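Local coordinates for protein acetyl-CoA acetyltransferase (Bacillus anthracis, PDB 3SS6) that probably catalyses the thiolase reaction, the reversible condensation of two acetyl-CoA molecules to acetoacetyl-CoA and free coenzyme A, at residues L309-A322 with L334-G347. Numbering follows the deposited sequence.
Sequences LEDADLLEINEAFA and LDREKVNVNGSGVG
Asn340 binds two residues of strand 314-317: its backbone N bonds to Leu315 O (2.9 Å), and its side-chain amide grips the backbone of Ile317 twice, OD1 taking the N-H and ND2 giving to the carbonyl O, which lies close to the amide plane. With Leu315 N reaching Lys338 O, this makes a single parallel bridge between Leu315 and Val339, prolonged by a side chain standing in for backbone. Lys338, its chain bent at chi3 (-63°), runs past Asp313 O and sets NZ end-on to Ala312 O at 2.6 Å.

At the other end, Ser344 OG accepts from Glu319 N. The extended Glu319 side chain passes over Ser344 CB and uses the anti lone pair of OE1 for Val346 N (3.1 Å) at the start of helix 345-348; Ser184 is a second partner of OE1. Water links Glu316 OE1 to Asn340 OD1 and Ser344 OG.

Among apolar contacts, Leu334 CD2 meets Leu309 CD2 at 3.7 Å and Leu315 CD2, Leu315 CD1 meets Val339 CG2, and Leu314 CD2 meets Val341 CG1.

These bonds hold the chain returning from helix 322-332 parallel to strand 314-317, the edge strand, within this chain, of the large mixed sheet in the C-terminal thiolase domain.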
loop_
_atom_site.group_PDB
_atom_site.type_symbol
_atom_site.label_atom_id
_atom_site.label_comp_id
_atom_site.label_asym_id
_atom_site.label_seq_id
_atom_site.Cartn_x
_atom_site.Cartn_y
_atom_site.Cartn_z
ATOM N N LEU A 309 -47.442 -4.104 21.731
ATOM C CA LEU A 309 -46.860 -4.439 20.444
ATOM C C LEU A 309 -47.978 -4.487 19.400
ATOM O O LEU A 309 -47.803 -4.052 18.258
ATOM C CB LEU A 309 -46.137 -5.779 20.542
ATOM C CG LEU A 309 -45.468 -6.324 19.288
ATOM C CD1 LEU A 309 -44.397 -5.366 18.766
ATOM C CD2 LEU A 309 -44.879 -7.696 19.589
ATOM N N GLU A 310 -49.132 -4.994 19.820
ATOM C CA GLU A 310 -50.297 -5.147 18.954
ATOM C C GLU A 310 -50.819 -3.815 18.413
ATOM O O GLU A 310 -51.435 -3.773 17.345
ATOM C CB GLU A 310 -51.417 -5.880 19.706
ATOM C CG GLU A 310 -51.116 -7.346 20.021
ATOM C CD GLU A 310 -49.841 -7.545 20.838
ATOM O OE1 GLU A 310 -49.667 -6.866 21.877
ATOM O OE2 GLU A 310 -49.009 -8.388 20.431
ATOM N N ASP A 311 -50.579 -2.732 19.149
ATOM C CA ASP A 311 -51.002 -1.399 18.715
ATOM C C ASP A 311 -50.272 -0.920 17.457
ATOM O O ASP A 311 -50.805 -0.106 16.704
ATOM C CB ASP A 311 -50.796 -0.362 19.826
ATOM C CG ASP A 311 -51.697 -0.593 21.028
ATOM O OD1 ASP A 311 -52.698 -1.325 20.905
ATOM O OD2 ASP A 311 -51.395 -0.033 22.099
ATOM N N ALA A 312 -49.051 -1.399 17.236
ATOM C CA ALA A 312 -48.285 -0.959 16.075
ATOM C C ALA A 312 -48.991 -1.405 14.800
ATOM O O ALA A 312 -49.394 -2.566 14.677
ATOM C CB ALA A 312 -46.860 -1.495 16.119
ATOM N N ASP A 313 -49.162 -0.479 13.864
ATOM C CA ASP A 313 -49.799 -0.794 12.589
ATOM C C ASP A 313 -48.818 -1.389 11.581
ATOM O O ASP A 313 -49.174 -2.297 10.819
ATOM C CB ASP A 313 -50.465 0.452 12.009
ATOM C CG ASP A 313 -51.625 0.933 12.856
ATOM O OD1 ASP A 313 -52.516 0.109 13.166
ATOM O OD2 ASP A 313 -51.645 2.130 13.218
ATOM N N LEU A 314 -47.595 -0.862 11.572
ATOM C CA LEU A 314 -46.529 -1.378 10.722
ATOM C C LEU A 314 -45.209 -1.362 11.467
ATOM O O LEU A 314 -44.973 -0.493 12.307
ATOM C CB LEU A 314 -46.367 -0.521 9.471
ATOM C CG LEU A 314 -47.493 -0.566 8.433
ATOM C CD1 LEU A 314 -47.148 0.382 7.296
ATOM C CD2 LEU A 314 -47.719 -1.982 7.893
ATOM N N LEU A 315 -44.342 -2.312 11.137
ATOM C CA LEU A 315 -42.989 -2.320 11.670
ATOM C C LEU A 315 -41.977 -2.470 10.540
ATOM O O LEU A 315 -42.214 -3.185 9.557
ATOM C CB LEU A 315 -42.787 -3.457 12.689
ATOM C CG LEU A 315 -43.645 -3.506 13.961
ATOM C CD1 LEU A 315 -44.962 -4.222 13.697
ATOM C CD2 LEU A 315 -42.887 -4.205 15.096
ATOM N N GLU A 316 -40.842 -1.803 10.708
ATOM C CA GLU A 316 -39.655 -2.055 9.899
ATOM C C GLU A 316 -38.605 -2.587 10.856
ATOM O O GLU A 316 -38.213 -1.893 11.785
ATOM C CB GLU A 316 -39.132 -0.763 9.271
ATOM C CG GLU A 316 -39.941 -0.266 8.076
ATOM C CD GLU A 316 -39.648 -1.047 6.812
ATOM O OE1 GLU A 316 -38.460 -1.310 6.537
ATOM O OE2 GLU A 316 -40.608 -1.401 6.094
ATOM N N ILE A 317 -38.201 -3.834 10.651
ATOM C CA ILE A 317 -37.126 -4.468 11.417
ATOM C C ILE A 317 -36.046 -4.832 10.414
ATOM O O ILE A 317 -36.243 -5.762 9.630
ATOM C CB ILE A 317 -37.593 -5.792 12.071
ATOM C CG1 ILE A 317 -38.870 -5.591 12.897
ATOM C CG2 ILE A 317 -36.471 -6.388 12.927
ATOM C CD1 ILE A 317 -38.695 -4.658 14.073
ATOM N N ASN A 318 -34.922 -4.126 10.409
ATOM C CA ASN A 318 -33.986 -4.386 9.321
ATOM C C ASN A 318 -33.540 -5.842 9.249
ATOM O O ASN A 318 -33.215 -6.451 10.267
ATOM C CB ASN A 318 -32.775 -3.460 9.342
ATOM C CG ASN A 318 -31.873 -3.687 8.145
ATOM O OD1 ASN A 318 -32.338 -3.695 7.002
ATOM N ND2 ASN A 318 -30.592 -3.921 8.399
ATOM N N GLU A 319 -33.539 -6.396 8.036
ATOM C CA GLU A 319 -32.994 -7.728 7.800
ATOM C C GLU A 319 -31.484 -7.651 7.534
ATOM O O GLU A 319 -31.080 -7.539 6.387
ATOM C CB GLU A 319 -33.659 -8.364 6.574
ATOM C CG GLU A 319 -35.108 -8.827 6.737
ATOM C CD GLU A 319 -35.796 -9.000 5.391
ATOM O OE1 GLU A 319 -35.186 -8.624 4.363
ATOM O OE2 GLU A 319 -36.941 -9.503 5.354
ATOM N N ALA A 320 -30.655 -7.714 8.574
ATOM C CA ALA A 320 -29.216 -7.829 8.382
ATOM C C ALA A 320 -28.898 -9.225 7.827
ATOM O O ALA A 320 -28.047 -9.407 6.941
ATOM C CB ALA A 320 -28.506 -7.616 9.699
ATOM N N PHE A 321 -29.592 -10.213 8.383
ATOM C CA PHE A 321 -29.600 -11.573 7.860
ATOM C C PHE A 321 -31.021 -12.042 8.055
ATOM O O PHE A 321 -31.687 -11.619 8.999
ATOM C CB PHE A 321 -28.642 -12.473 8.644
ATOM C CG PHE A 321 -27.240 -11.961 8.663
ATOM C CD1 PHE A 321 -26.329 -12.376 7.707
ATOM C CD2 PHE A 321 -26.852 -11.018 9.607
ATOM C CE1 PHE A 321 -25.032 -11.881 7.703
ATOM C CE2 PHE A 321 -25.559 -10.515 9.608
ATOM C CZ PHE A 321 -24.647 -10.955 8.656
ATOM N N ALA A 322 -31.509 -12.891 7.162
ATOM C CA ALA A 322 -32.850 -13.425 7.353
ATOM C C ALA A 322 -32.946 -14.128 8.716
ATOM O O ALA A 322 -33.961 -14.024 9.409
ATOM C CB ALA A 322 -33.200 -14.386 6.229
ATOM N N LEU A 334 -43.922 -11.707 16.440
ATOM C CA LEU A 334 -44.462 -10.682 15.553
ATOM C C LEU A 334 -45.433 -11.257 14.527
ATOM O O LEU A 334 -45.323 -12.422 14.132
ATOM C CB LEU A 334 -43.336 -9.971 14.798
ATOM C CG LEU A 334 -42.282 -9.246 15.628
ATOM C CD1 LEU A 334 -41.221 -8.687 14.711
ATOM C CD2 LEU A 334 -42.917 -8.143 16.467
ATOM N N ASP A 335 -46.373 -10.420 14.094
ATOM C CA ASP A 335 -47.233 -10.726 12.957
ATOM C C ASP A 335 -46.529 -10.305 11.676
ATOM O O ASP A 335 -46.477 -9.120 11.348
ATOM C CB ASP A 335 -48.559 -9.970 13.079
ATOM C CG ASP A 335 -49.500 -10.243 11.916
ATOM O OD1 ASP A 335 -49.083 -10.903 10.938
ATOM O OD2 ASP A 335 -50.665 -9.790 11.976
ATOM N N ARG A 336 -45.984 -11.269 10.940
ATOM C CA ARG A 336 -45.156 -10.929 9.781
ATOM C C ARG A 336 -45.899 -10.074 8.747
ATOM O O ARG A 336 -45.277 -9.307 8.010
ATOM C CB ARG A 336 -44.599 -12.196 9.124
ATOM C CG ARG A 336 -43.582 -11.910 8.025
ATOM C CD ARG A 336 -43.129 -13.202 7.340
ATOM N NE ARG A 336 -42.369 -14.055 8.248
ATOM C CZ ARG A 336 -41.873 -15.244 7.922
ATOM N NH1 ARG A 336 -42.057 -15.725 6.700
ATOM N NH2 ARG A 336 -41.196 -15.955 8.819
ATOM N N GLU A 337 -47.227 -10.196 8.700
ATOM C CA GLU A 337 -48.022 -9.421 7.747
ATOM C C GLU A 337 -47.959 -7.915 7.987
ATOM O O GLU A 337 -48.332 -7.125 7.112
ATOM C CB GLU A 337 -49.478 -9.894 7.738
ATOM C CG GLU A 337 -49.647 -11.304 7.179
ATOM C CD GLU A 337 -51.108 -11.735 7.061
ATOM O OE1 GLU A 337 -51.370 -12.751 6.380
ATOM O OE2 GLU A 337 -51.988 -11.071 7.653
ATOM N N LYS A 338 -47.491 -7.526 9.171
ATOM C CA LYS A 338 -47.319 -6.115 9.505
ATOM C C LYS A 338 -45.870 -5.661 9.429
ATOM O O LYS A 338 -45.579 -4.492 9.670
ATOM C CB LYS A 338 -47.841 -5.835 10.920
ATOM C CG LYS A 338 -49.272 -6.264 11.111
ATOM C CD LYS A 338 -50.001 -5.417 12.134
ATOM C CE LYS A 338 -49.386 -5.532 13.501
ATOM N NZ LYS A 338 -50.326 -5.015 14.558
ATOM N N VAL A 339 -44.965 -6.571 9.091
ATOM C CA VAL A 339 -43.530 -6.279 9.200
ATOM C C VAL A 339 -42.826 -6.267 7.846
ATOM O O VAL A 339 -43.008 -7.174 7.054
ATOM C CB VAL A 339 -42.828 -7.350 10.073
ATOM C CG1 VAL A 339 -41.345 -7.014 10.222
ATOM C CG2 VAL A 339 -43.502 -7.453 11.439
ATOM N N ASN A 340 -42.009 -5.245 7.595
ATOM C CA ASN A 340 -41.223 -5.197 6.363
ATOM C C ASN A 340 -42.093 -5.466 5.132
ATOM O O ASN A 340 -41.775 -6.326 4.298
ATOM C CB ASN A 340 -40.069 -6.203 6.447
ATOM C CG ASN A 340 -39.085 -5.859 7.551
ATOM O OD1 ASN A 340 -39.013 -4.709 7.994
ATOM N ND2 ASN A 340 -38.314 -6.848 7.997
ATOM N N VAL A 341 -43.184 -4.717 5.011
ATOM C CA VAL A 341 -44.234 -5.095 4.066
ATOM C C VAL A 341 -43.866 -4.846 2.606
ATOM O O VAL A 341 -44.536 -5.364 1.706
ATOM C CB VAL A 341 -45.593 -4.433 4.390
ATOM C CG1 VAL A 341 -46.058 -4.826 5.784
ATOM C CG2 VAL A 341 -45.508 -2.916 4.245
ATOM N N ASN A 342 -42.815 -4.059 2.378
ATOM C CA ASN A 342 -42.288 -3.859 1.027
ATOM C C ASN A 342 -40.860 -4.375 0.917
ATOM O O ASN A 342 -40.069 -3.878 0.119
ATOM C CB ASN A 342 -42.353 -2.384 0.624
ATOM C CG ASN A 342 -43.778 -1.886 0.478
ATOM O OD1 ASN A 342 -44.627 -2.574 -0.077
ATOM N ND2 ASN A 342 -44.052 -0.698 1.006
ATOM N N GLY A 343 -40.527 -5.354 1.750
ATOM C CA GLY A 343 -39.187 -5.916 1.766
ATOM C C GLY A 343 -38.251 -5.258 2.768
ATOM O O GLY A 343 -38.599 -4.293 3.452
ATOM N N SER A 344 -37.045 -5.794 2.867
ATOM C CA SER A 344 -36.068 -5.198 3.769
ATOM C C SER A 344 -34.657 -5.483 3.287
ATOM O O SER A 344 -34.435 -5.647 2.088
ATOM C CB SER A 344 -36.303 -5.665 5.212
ATOM O OG SER A 344 -35.424 -5.001 6.124
ATOM N N GLY A 345 -33.705 -5.543 4.218
ATOM C CA GLY A 345 -32.296 -5.600 3.861
ATOM C C GLY A 345 -31.865 -6.688 2.898
ATOM O O GLY A 345 -30.931 -6.490 2.120
ATOM N N VAL A 346 -32.508 -7.851 2.943
ATOM C CA VAL A 346 -32.081 -8.916 2.049
ATOM C C VAL A 346 -32.384 -8.552 0.597
ATOM O O VAL A 346 -31.532 -8.703 -0.289
ATOM C CB VAL A 346 -32.683 -10.275 2.421
ATOM C CG1 VAL A 346 -32.369 -11.299 1.328
ATOM C CG2 VAL A 346 -32.126 -10.730 3.772
ATOM N N GLY A 347 -33.588 -8.055 0.348
ATOM C CA GLY A 347 -33.939 -7.654 -1.006
ATOM C C GLY A 347 -33.449 -6.278 -1.442
ATOM O O GLY A 347 -33.041 -6.088 -2.601
HETATM O O HOH W 1 -43.264 -2.429 6.953
HETATM O O HOH W 2 -36.778 -3.142 7.569
HETATM O O HOH W 3 -40.778 -2.710 3.809
HETATM O O HOH W 4 -37.498 -1.923 4.217
HETATM O O HOH W 5 -38.687 -9.586 7.162
#